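Long-range contacts in biotin transporter BioY (Lactococcus lactis subsp. cremoris, PDB 4DVE), which binds biotin within the membrane as the substrate-specific S component of an energy-coupling factor (ECF) type ABC transporter: residues I31-L36 / I48-M53; I41-V46 / L163-V168; V17-Y22 / F193-R198. All coordinates share one frame; numbering follows the deposited sequence.

Interaction 1: I31-L36 / I48-M53; sequences IILGFL and IILQNM. With BTN (biotin), chain D; BNG (nonyl beta-D-glucopyranoside), chain E.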
loop_
_atom_site.group_PDB
_atom_site.type_symbol
_atom_site.label_atom_id
_atom_site.label_comp_id
_atom_site.label_asym_id
_atom_site.label_seq_id
_atom_site.Cartn_x
_atom_site.Cartn_y
_atom_site.Cartn_z
ATOM N N ILE A 31 9.568 2.108 3.631
ATOM C CA ILE A 31 10.419 3.277 3.906
ATOM C C ILE A 31 11.495 3.449 2.827
ATOM O O ILE A 31 11.671 4.549 2.303
ATOM C CB ILE A 31 11.061 3.207 5.319
ATOM C CG1 ILE A 31 9.978 3.316 6.410
ATOM C CG2 ILE A 31 12.111 4.320 5.494
ATOM C CD1 ILE A 31 10.452 3.006 7.821
ATOM N N ILE A 32 12.188 2.368 2.474
ATOM C CA ILE A 32 13.231 2.410 1.423
ATOM C C ILE A 32 12.667 2.906 0.065
ATOM O O ILE A 32 13.301 3.701 -0.609
ATOM C CB ILE A 32 13.933 1.027 1.287
ATOM C CG1 ILE A 32 14.812 0.768 2.528
ATOM C CG2 ILE A 32 14.805 0.947 0.024
ATOM C CD1 ILE A 32 15.230 -0.683 2.705
ATOM N N LEU A 33 11.471 2.459 -0.312
ATOM C CA LEU A 33 10.819 2.942 -1.536
ATOM C C LEU A 33 10.603 4.459 -1.542
ATOM O O LEU A 33 10.651 5.099 -2.585
ATOM C CB LEU A 33 9.490 2.213 -1.771
ATOM C CG LEU A 33 9.538 0.699 -2.071
ATOM C CD1 LEU A 33 8.104 0.179 -2.150
ATOM C CD2 LEU A 33 10.313 0.362 -3.327
ATOM N N GLY A 34 10.382 5.026 -0.370
ATOM C CA GLY A 34 10.287 6.463 -0.205
ATOM C C GLY A 34 11.573 7.251 -0.420
ATOM O O GLY A 34 11.515 8.478 -0.481
ATOM N N PHE A 35 12.720 6.574 -0.553
ATOM C CA PHE A 35 14.006 7.259 -0.809
ATOM C C PHE A 35 14.118 7.723 -2.266
ATOM O O PHE A 35 14.972 8.550 -2.584
ATOM C CB PHE A 35 15.231 6.362 -0.503
ATOM C CG PHE A 35 15.368 5.930 0.935
ATOM C CD1 PHE A 35 14.744 6.607 1.971
ATOM C CD2 PHE A 35 16.179 4.840 1.252
ATOM C CE1 PHE A 35 14.907 6.200 3.289
ATOM C CE2 PHE A 35 16.348 4.428 2.568
ATOM C CZ PHE A 35 15.706 5.112 3.587
ATOM N N LEU A 36 13.296 7.159 -3.149
ATOM C CA LEU A 36 13.128 7.705 -4.499
ATOM C C LEU A 36 12.346 9.010 -4.459
ATOM O O LEU A 36 11.258 9.054 -3.915
ATOM C CB LEU A 36 12.343 6.753 -5.387
ATOM C CG LEU A 36 13.123 5.810 -6.280
ATOM C CD1 LEU A 36 13.422 4.551 -5.486
ATOM C CD2 LEU A 36 12.293 5.502 -7.528
ATOM N N ILE A 48 3.823 11.554 -8.696
ATOM C CA ILE A 48 3.962 10.130 -8.947
ATOM C C ILE A 48 5.085 9.636 -8.011
ATOM O O ILE A 48 6.145 10.293 -7.870
ATOM C CB ILE A 48 4.323 9.862 -10.410
ATOM C CG1 ILE A 48 3.179 10.319 -11.356
ATOM C CG2 ILE A 48 4.724 8.402 -10.622
ATOM C CD1 ILE A 48 3.578 10.380 -12.840
ATOM N N ILE A 49 4.842 8.493 -7.381
ATOM C CA ILE A 49 5.764 7.920 -6.410
ATOM C C ILE A 49 5.911 6.423 -6.661
ATOM O O ILE A 49 5.204 5.828 -7.497
ATOM C CB ILE A 49 5.263 8.140 -4.946
ATOM C CG1 ILE A 49 3.936 7.405 -4.682
ATOM C CG2 ILE A 49 5.074 9.633 -4.626
ATOM C CD1 ILE A 49 3.570 7.307 -3.205
ATOM N N LEU A 50 6.805 5.806 -5.907
ATOM C CA LEU A 50 6.926 4.359 -5.900
ATOM C C LEU A 50 6.402 3.732 -4.603
ATOM O O LEU A 50 6.063 2.550 -4.594
ATOM C CB LEU A 50 8.384 3.958 -6.136
ATOM C CG LEU A 50 8.685 2.471 -6.342
ATOM C CD1 LEU A 50 7.861 1.846 -7.476
ATOM C CD2 LEU A 50 10.192 2.256 -6.566
ATOM N N GLN A 51 6.301 4.514 -3.527
ATOM C CA GLN A 51 6.101 3.951 -2.185
ATOM C C GLN A 51 4.770 3.192 -1.988
ATOM O O GLN A 51 4.694 2.245 -1.188
ATOM C CB GLN A 51 6.311 5.076 -1.150
ATOM C CG GLN A 51 6.182 4.699 0.286
ATOM C CD GLN A 51 6.711 5.775 1.238
ATOM O OE1 GLN A 51 7.715 5.558 1.950
ATOM N NE2 GLN A 51 6.033 6.905 1.286
ATOM N N ASN A 52 3.715 3.598 -2.712
ATOM C CA ASN A 52 2.458 2.891 -2.632
ATOM C C ASN A 52 2.543 1.417 -3.067
ATOM O O ASN A 52 1.712 0.612 -2.668
ATOM C CB ASN A 52 1.309 3.635 -3.334
ATOM C CG ASN A 52 1.530 3.808 -4.811
ATOM O OD1 ASN A 52 2.644 4.112 -5.239
ATOM N ND2 ASN A 52 0.457 3.640 -5.607
HETATM N N MSE A 53 3.558 1.040 -3.837
HETATM C CA MSE A 53 3.743 -0.375 -4.179
HETATM C C MSE A 53 3.952 -1.249 -2.932
HETATM O O MSE A 53 3.463 -2.406 -2.853
HETATM C CB MSE A 53 4.932 -0.505 -5.131
HETATM C CG MSE A 53 5.116 -1.967 -5.550
HETATM SE SE MSE A 53 6.510 -2.146 -6.943
HETATM C CE MSE A 53 8.057 -1.835 -5.773
HETATM C C11 BTN D . 2.869 11.405 0.324
HETATM O O11 BTN D . 4.027 10.941 0.436
HETATM O O12 BTN D . 2.607 12.527 0.780
HETATM C C10 BTN D . 1.746 10.597 -0.353
HETATM C C9 BTN D . 1.764 10.698 -1.880
HETATM C C8 BTN D . 0.573 9.922 -2.489
HETATM C C7 BTN D . 0.738 9.749 -4.007
HETATM C C2 BTN D . -0.395 8.959 -4.637
HETATM S S1 BTN D . -0.364 7.241 -4.094
HETATM C C6 BTN D . -1.408 6.761 -5.454
HETATM C C5 BTN D . -1.041 7.648 -6.669
HETATM N N1 BTN D . -0.014 7.030 -7.467
HETATM C C3 BTN D . 1.130 7.709 -7.460
HETATM O O3 BTN D . 2.154 7.396 -8.069
HETATM N N2 BTN D . 0.965 8.801 -6.694
HETATM C C4 BTN D . -0.368 8.924 -6.159
HETATM C C1 BNG E . 8.066 -2.639 13.152
HETATM C C2 BNG E . 7.128 -3.746 12.685
HETATM C C3 BNG E . 6.266 -4.253 13.834
HETATM C C4 BNG E . 7.118 -4.571 15.057
HETATM C C5 BNG E . 8.056 -3.415 15.383
HETATM C C6 BNG E . 8.961 -3.761 16.559
HETATM C "C1'" BNG E . 9.891 -1.295 12.490
HETATM C "C2'" BNG E . 11.060 -1.304 11.512
HETATM C "C3'" BNG E . 11.567 0.111 11.256
HETATM C "C4'" BNG E . 12.575 0.131 10.112
HETATM C "C5'" BNG E . 13.154 1.527 9.919
HETATM C "C6'" BNG E . 13.969 1.606 8.633
HETATM C "C7'" BNG E . 14.792 2.888 8.587
HETATM C "C8'" BNG E . 15.404 3.095 7.206
HETATM C "C9'" BNG E . 16.192 1.878 6.774
HETATM O O1 BNG E . 8.920 -2.255 12.077
HETATM O O2 BNG E . 6.284 -3.247 11.640
HETATM O O3 BNG E . 5.565 -5.433 13.421
HETATM O O4 BNG E . 6.265 -4.824 16.179
HETATM O O5 BNG E . 8.855 -3.114 14.240
HETATM O O6 BNG E . 10.084 -2.872 16.576
HETATM O O HOH W 1 8.396 6.729 -3.331
HETATM O O HOH W 2 9.112 7.984 -5.975
#

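Interaction 2: I41-V46 / L163-V168; sequences IGFIPV and LISNLV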
loop_
_atom_site.group_PDB
_atom_site.type_symbol
_atom_site.label_atom_id
_atom_site.label_comp_id
_atom_site.label_asym_id
_atom_site.label_seq_id
_atom_site.Cartn_x
_atom_site.Cartn_y
_atom_site.Cartn_z
ATOM N N ILE A 41 3.687 16.342 -11.237
ATOM C CA ILE A 41 2.939 16.479 -12.462
ATOM C C ILE A 41 2.400 17.922 -12.426
ATOM O O ILE A 41 2.558 18.655 -11.435
ATOM C CB ILE A 41 1.827 15.411 -12.587
ATOM C CG1 ILE A 41 0.847 15.505 -11.421
ATOM C CG2 ILE A 41 2.429 14.007 -12.643
ATOM C CD1 ILE A 41 -0.323 14.565 -11.535
ATOM N N GLY A 42 1.785 18.364 -13.490
ATOM C CA GLY A 42 1.477 19.798 -13.557
ATOM C C GLY A 42 0.299 20.168 -12.676
ATOM O O GLY A 42 0.400 21.011 -11.773
ATOM N N PHE A 43 -0.789 19.453 -12.918
ATOM C CA PHE A 43 -2.130 19.951 -12.678
ATOM C C PHE A 43 -2.690 19.740 -11.280
ATOM O O PHE A 43 -3.683 20.383 -10.929
ATOM C CB PHE A 43 -3.110 19.370 -13.702
ATOM C CG PHE A 43 -2.606 18.154 -14.414
ATOM C CD1 PHE A 43 -2.932 16.897 -13.971
ATOM C CD2 PHE A 43 -1.819 18.281 -15.556
ATOM C CE1 PHE A 43 -2.474 15.777 -14.643
ATOM C CE2 PHE A 43 -1.355 17.163 -16.229
ATOM C CZ PHE A 43 -1.683 15.912 -15.770
ATOM N N ILE A 44 -2.086 18.842 -10.500
ATOM C CA ILE A 44 -2.453 18.711 -9.086
ATOM C C ILE A 44 -1.192 18.643 -8.237
ATOM O O ILE A 44 -0.112 18.321 -8.719
ATOM C CB ILE A 44 -3.422 17.522 -8.848
ATOM C CG1 ILE A 44 -2.837 16.211 -9.404
ATOM C CG2 ILE A 44 -4.786 17.841 -9.472
ATOM C CD1 ILE A 44 -3.623 14.963 -9.039
ATOM N N PRO A 45 -1.303 18.998 -6.964
ATOM C CA PRO A 45 -0.109 18.996 -6.145
ATOM C C PRO A 45 0.172 17.621 -5.490
ATOM O O PRO A 45 0.431 17.569 -4.297
ATOM C CB PRO A 45 -0.436 20.070 -5.100
ATOM C CG PRO A 45 -1.918 19.948 -4.914
ATOM C CD PRO A 45 -2.462 19.591 -6.269
ATOM N N VAL A 46 0.091 16.540 -6.273
ATOM C CA VAL A 46 0.352 15.172 -5.818
ATOM C C VAL A 46 1.316 14.555 -6.836
ATOM O O VAL A 46 1.020 14.533 -8.028
ATOM C CB VAL A 46 -0.954 14.332 -5.741
ATOM C CG1 VAL A 46 -0.692 12.873 -5.353
ATOM C CG2 VAL A 46 -1.932 14.980 -4.787
ATOM N N LEU A 163 -10.772 13.889 -9.966
ATOM C CA LEU A 163 -10.930 12.514 -10.409
ATOM C C LEU A 163 -10.249 12.262 -11.760
ATOM O O LEU A 163 -9.536 11.263 -11.934
ATOM C CB LEU A 163 -12.415 12.143 -10.498
ATOM C CG LEU A 163 -13.111 11.986 -9.152
ATOM C CD1 LEU A 163 -14.640 11.998 -9.377
ATOM C CD2 LEU A 163 -12.642 10.700 -8.472
ATOM N N ILE A 164 -10.455 13.171 -12.697
ATOM C CA ILE A 164 -9.827 13.072 -14.016
ATOM C C ILE A 164 -8.295 13.207 -13.969
ATOM O O ILE A 164 -7.576 12.451 -14.649
ATOM C CB ILE A 164 -10.411 14.109 -14.995
ATOM C CG1 ILE A 164 -11.849 13.737 -15.351
ATOM C CG2 ILE A 164 -9.574 14.175 -16.263
ATOM C CD1 ILE A 164 -12.555 14.806 -16.187
ATOM N N SER A 165 -7.807 14.140 -13.157
ATOM C CA SER A 165 -6.369 14.354 -12.977
ATOM C C SER A 165 -5.683 13.101 -12.405
ATOM O O SER A 165 -4.519 12.811 -12.725
ATOM C CB SER A 165 -6.103 15.548 -12.049
ATOM O OG SER A 165 -6.592 16.743 -12.616
ATOM N N ASN A 166 -6.415 12.357 -11.591
ATOM C CA ASN A 166 -5.888 11.132 -11.014
ATOM C C ASN A 166 -5.665 9.989 -11.997
ATOM O O ASN A 166 -4.983 9.032 -11.673
ATOM C CB ASN A 166 -6.741 10.679 -9.835
ATOM C CG ASN A 166 -6.279 11.329 -8.543
ATOM O OD1 ASN A 166 -6.507 12.541 -8.292
ATOM N ND2 ASN A 166 -5.550 10.581 -7.772
ATOM N N LEU A 167 -6.202 10.110 -13.207
ATOM C CA LEU A 167 -5.921 9.153 -14.265
ATOM C C LEU A 167 -4.429 9.096 -14.605
ATOM O O LEU A 167 -3.922 8.034 -14.997
ATOM C CB LEU A 167 -6.745 9.487 -15.511
ATOM C CG LEU A 167 -8.265 9.255 -15.375
ATOM C CD1 LEU A 167 -9.056 9.797 -16.588
ATOM C CD2 LEU A 167 -8.549 7.779 -15.138
ATOM N N VAL A 168 -3.726 10.209 -14.408
ATOM C CA VAL A 168 -2.268 10.266 -14.535
ATOM C C VAL A 168 -1.535 9.197 -13.709
ATOM O O VAL A 168 -0.446 8.792 -14.105
ATOM C CB VAL A 168 -1.685 11.665 -14.161
ATOM C CG1 VAL A 168 -1.550 11.856 -12.639
ATOM C CG2 VAL A 168 -0.352 11.896 -14.824
#

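Interaction 3: V17-Y22 / F193-R198; sequences VKTLTY and FELYFR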
loop_
_atom_site.group_PDB
_atom_site.type_symbol
_atom_site.label_atom_id
_atom_site.label_comp_id
_atom_site.label_asym_id
_atom_site.label_seq_id
_atom_site.Cartn_x
_atom_site.Cartn_y
_atom_site.Cartn_z
ATOM N N VAL A 17 8.844 -14.994 15.984
ATOM C CA VAL A 17 10.109 -14.354 15.593
ATOM C C VAL A 17 10.143 -14.117 14.084
ATOM O O VAL A 17 10.569 -13.046 13.619
ATOM C CB VAL A 17 11.352 -15.174 16.024
ATOM C CG1 VAL A 17 12.613 -14.674 15.325
ATOM C CG2 VAL A 17 11.539 -15.119 17.539
ATOM N N LYS A 18 9.689 -15.106 13.325
ATOM C CA LYS A 18 9.525 -14.951 11.869
ATOM C C LYS A 18 8.596 -13.818 11.482
ATOM O O LYS A 18 8.904 -13.035 10.587
ATOM C CB LYS A 18 8.991 -16.230 11.220
ATOM C CG LYS A 18 10.012 -16.956 10.362
ATOM C CD LYS A 18 10.441 -18.295 10.934
ATOM C CE LYS A 18 9.355 -19.352 10.783
ATOM N NZ LYS A 18 9.807 -20.723 11.188
ATOM N N THR A 19 7.461 -13.745 12.163
ATOM C CA THR A 19 6.449 -12.735 11.911
ATOM C C THR A 19 6.985 -11.323 12.241
ATOM O O THR A 19 6.800 -10.392 11.476
ATOM C CB THR A 19 5.158 -13.050 12.711
ATOM O OG1 THR A 19 4.710 -14.374 12.385
ATOM C CG2 THR A 19 4.046 -12.026 12.383
ATOM N N LEU A 20 7.700 -11.200 13.351
ATOM C CA LEU A 20 8.382 -9.965 13.694
ATOM C C LEU A 20 9.383 -9.545 12.622
ATOM O O LEU A 20 9.366 -8.394 12.161
ATOM C CB LEU A 20 9.076 -10.104 15.044
ATOM C CG LEU A 20 9.896 -8.887 15.498
ATOM C CD1 LEU A 20 8.962 -7.697 15.705
ATOM C CD2 LEU A 20 10.695 -9.169 16.761
ATOM N N THR A 21 10.227 -10.488 12.211
ATOM C CA THR A 21 11.233 -10.253 11.167
ATOM C C THR A 21 10.624 -9.771 9.852
ATOM O O THR A 21 11.020 -8.728 9.322
ATOM C CB THR A 21 12.077 -11.534 10.926
ATOM O OG1 THR A 21 12.766 -11.850 12.129
ATOM C CG2 THR A 21 13.106 -11.362 9.780
ATOM N N TYR A 22 9.637 -10.515 9.359
ATOM C CA TYR A 22 8.925 -10.167 8.121
ATOM C C TYR A 22 8.160 -8.850 8.199
ATOM O O TYR A 22 8.156 -8.055 7.247
ATOM C CB TYR A 22 7.917 -11.262 7.770
ATOM C CG TYR A 22 8.473 -12.630 7.422
ATOM C CD1 TYR A 22 9.777 -12.810 6.946
ATOM C CD2 TYR A 22 7.646 -13.747 7.509
ATOM C CE1 TYR A 22 10.245 -14.083 6.595
ATOM C CE2 TYR A 22 8.081 -15.001 7.137
ATOM C CZ TYR A 22 9.378 -15.172 6.682
ATOM O OH TYR A 22 9.767 -16.450 6.346
ATOM N N PHE A 193 4.621 -18.304 3.879
ATOM C CA PHE A 193 3.700 -17.222 4.253
ATOM C C PHE A 193 2.299 -17.747 4.464
ATOM O O PHE A 193 1.365 -16.993 4.727
ATOM C CB PHE A 193 3.765 -16.152 3.181
ATOM C CG PHE A 193 5.063 -15.425 3.193
ATOM C CD1 PHE A 193 6.124 -15.856 2.411
ATOM C CD2 PHE A 193 5.258 -14.380 4.058
ATOM C CE1 PHE A 193 7.338 -15.194 2.450
ATOM C CE2 PHE A 193 6.466 -13.712 4.107
ATOM C CZ PHE A 193 7.514 -14.127 3.304
ATOM N N GLU A 194 2.198 -19.070 4.388
ATOM C CA GLU A 194 0.960 -19.814 4.492
ATOM C C GLU A 194 0.255 -19.578 5.837
ATOM O O GLU A 194 -0.983 -19.539 5.897
ATOM C CB GLU A 194 1.305 -21.302 4.257
ATOM C CG GLU A 194 0.458 -22.337 4.953
ATOM C CD GLU A 194 0.653 -22.425 6.450
ATOM O OE1 GLU A 194 1.797 -22.417 6.956
ATOM O OE2 GLU A 194 -0.389 -22.521 7.134
ATOM N N LEU A 195 1.043 -19.386 6.898
ATOM C CA LEU A 195 0.525 -19.114 8.241
ATOM C C LEU A 195 -0.467 -17.935 8.214
ATOM O O LEU A 195 -1.485 -17.969 8.910
ATOM C CB LEU A 195 1.683 -18.772 9.206
ATOM C CG LEU A 195 1.417 -18.493 10.700
ATOM C CD1 LEU A 195 0.674 -19.652 11.358
ATOM C CD2 LEU A 195 2.709 -18.164 11.477
ATOM N N TYR A 196 -0.164 -16.907 7.416
ATOM C CA TYR A 196 -0.947 -15.660 7.445
ATOM C C TYR A 196 -2.282 -15.741 6.707
ATOM O O TYR A 196 -3.087 -14.813 6.800
ATOM C CB TYR A 196 -0.084 -14.473 6.950
ATOM C CG TYR A 196 1.238 -14.463 7.679
ATOM C CD1 TYR A 196 1.290 -14.329 9.064
ATOM C CD2 TYR A 196 2.423 -14.760 7.013
ATOM C CE1 TYR A 196 2.500 -14.431 9.752
ATOM C CE2 TYR A 196 3.633 -14.875 7.695
ATOM C CZ TYR A 196 3.678 -14.696 9.063
ATOM O OH TYR A 196 4.899 -14.806 9.736
ATOM N N PHE A 197 -2.499 -16.816 5.949
ATOM C CA PHE A 197 -3.718 -16.977 5.149
ATOM C C PHE A 197 -4.548 -18.184 5.560
ATOM O O PHE A 197 -5.474 -18.568 4.857
ATOM C CB PHE A 197 -3.354 -17.044 3.657
ATOM C CG PHE A 197 -2.697 -15.806 3.187
ATOM C CD1 PHE A 197 -3.468 -14.682 2.896
ATOM C CD2 PHE A 197 -1.321 -15.698 3.153
ATOM C CE1 PHE A 197 -2.878 -13.503 2.522
ATOM C CE2 PHE A 197 -0.722 -14.506 2.765
ATOM C CZ PHE A 197 -1.513 -13.411 2.446
ATOM N N ARG A 198 -4.238 -18.773 6.708
ATOM C CA ARG A 198 -5.135 -19.771 7.295
ATOM C C ARG A 198 -6.422 -19.093 7.758
ATOM O O ARG A 198 -7.466 -19.750 7.765
ATOM C CB ARG A 198 -4.487 -20.467 8.489
ATOM C CG ARG A 198 -3.244 -21.256 8.164
ATOM C CD ARG A 198 -2.733 -21.921 9.445
ATOM N NE ARG A 198 -1.341 -22.322 9.339
ATOM C CZ ARG A 198 -0.613 -22.822 10.342
ATOM N NH1 ARG A 198 -1.137 -22.983 11.562
ATOM N NH2 ARG A 198 0.654 -23.134 10.113
#

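Interaction 1: I31-L36 / I48-M53
Leu-33 and Gln-51 meet where the two backbones come closest, with Leu-33 CB only 3.8 Å from Gln-51 CA. Leu-33 turns CG anti to its carbonyl carbon (chi1 -66°), and CD2 reaches a small apolar cluster. There it meets Leu-50 CD2 at 3.8 Å and CE of the selenomethionine Met-53 at 4.0 Å, the latter side chain crossing at about a right angle. Gly-34, with no side chain, lets the chain of Gln-51 lie close alongside it. These segments are the two ends of the non-helical connection between helices 13-33 and 52-80, and that connection carries part of the biotin site. Ile-49 N gives a nearly straight hydrogen bond (3.0 Å, 168°) to the ureido oxygen O3 of biotin. Toward Leu-36 the contact is looser: this exposed residue touches only Leu-50 of the facing segment. No direct hydrogen bond joins the segments; waters bridge them. One donates to Leu-33 O (2.9 Å) and accepts from Leu-50 N (3.2 Å); a second links Leu-36 O to the same Leu-50 N, there weakly. Replacing Leu-33 with an alanine would probably leave Leu-50 CD2 and Met-53 CE without their shared partner and open a gap between the two segments.

Interaction 2: I41-V46 / L163-V168
Ile-44 sets both branches of its side chain, CG2 and the CD1 tip, against Ser-165: CG2 lies 3.7 Å and CD1 3.9 Å from Ser-165 CB. With chi1 at 55°, its CG1 sits between the backbone N and the carbonyl carbon, the position that lets CD1 continue past Ser-165 to the side chain of Asn-166, which it meets at about a right angle. Phe-43 covers the same serine from another direction, its CD1 3.9 Å from Ser-165 CB, and the ring then turns its edge to Val-168, with CE1 4.2 Å from Val-168 CB. Its chi1 of 18° nearly eclipses CG and the backbone N, an off-rotamer setting that may be the cost of this reach. Ile-41 joins at the margin, CG2 to Val-168 CG2 at 4.1 Å; the still closer approach of its CD1 to Val-168 is doubtful. No hydrogen bond crosses between the segments, so the evidence is of apolar contact between the irregular connection after helix 13-33 and the end of the short helix 159-165, two parts of this helical membrane protein far apart in sequence. The next shell fixes the partners. Ser-165 OG is hydrogen-bonded to Thr-161 O one helical turn back, which holds the hydroxyl against its own helix, while Ser-165 O accepts Val-168 N at 3.2 Å. On the loop side Pro-45 is the centre of an inverse gamma turn, closed by a weak bond from Val-46 N to Ile-44 O (3.0 Å). Ile-44 also touches Leu-151 of helix 128-155 and Phe-169, and Phe-169 in turn meets Val-46, which touches biotin.

Interaction 3: V17-Y22 / F193-R198
Thr-19 and Tyr-22 of helix 13-33 meet Tyr-196 and Phe-193 of the chain tail that follows helix 170-189, so the contact joins the first helix to the C-terminus. The tail makes a 3-10 turn over residues 194-196, and the bond from Tyr-196 N to Phe-193 O (3.1 Å) has the i to i+3 spacing of that turn. Lys-18 comes first and contributes little: its backbone C passes near Tyr-196 OH, while its side-chain end leads away. Thr-19 provides the polar link. Thr-19 OG1 and Tyr-196 OH lie 2.7 Å apart in a hydrogen bond whose proton is not settled, OG1 lying at the edge of the tyrosine ring, in its plane. Since the same OG1 is also hydrogen-bonded to Gln-15 O within the helix, two partners limit its rotation. Thr-19 CG2, anti to the backbone N, adds an apolar contact with Tyr-196 CE1 at 3.9 Å, as the two side chains run past one another, pointing opposite ways. Tyr-22, one turn further on, crosses Tyr-196 at about a right angle, with its CD2 3.7 Å from Tyr-196 OH. Leu-62 of helix 52-80 touches both tyrosines, and Tyr-66 of that helix reaches Thr-19, so a third element packs against this junction. The Tyr-22 ring also forms an offset stack with Phe-193: centroids 4.7 Å apart, planes inclined by 30°. That tilt brings one corner of the phenylalanine nearest, with Phe-193 CE2 above one face of the Tyr-22 ring, offset toward its rim and 3.6 Å from Tyr-22 CD2.

Interactions 1 and 2 cross along the chain: 31-36, 41-46, 48-53 and 163-168 follow in that order, so their segments alternate. Their centres are about 18 Å apart, yet they touch, with Ile-48 CD1 3.8 Å from Ile-41 CG2. Both involve the connection between helices 13-33 and 52-80; interaction 1 holds three residues of the biotin pocket and interaction 2 one. Interaction 3 encloses them in sequence, running from 17-22 to 193-198. It shares helix 13-33 with interaction 1, centre to centre about 24 Å away, and its centre is about 37 Å from that of interaction 2, across the chain's centre. Helix 13-33 thus meets the C-terminal tail at one end and the biotin-binding region at the other.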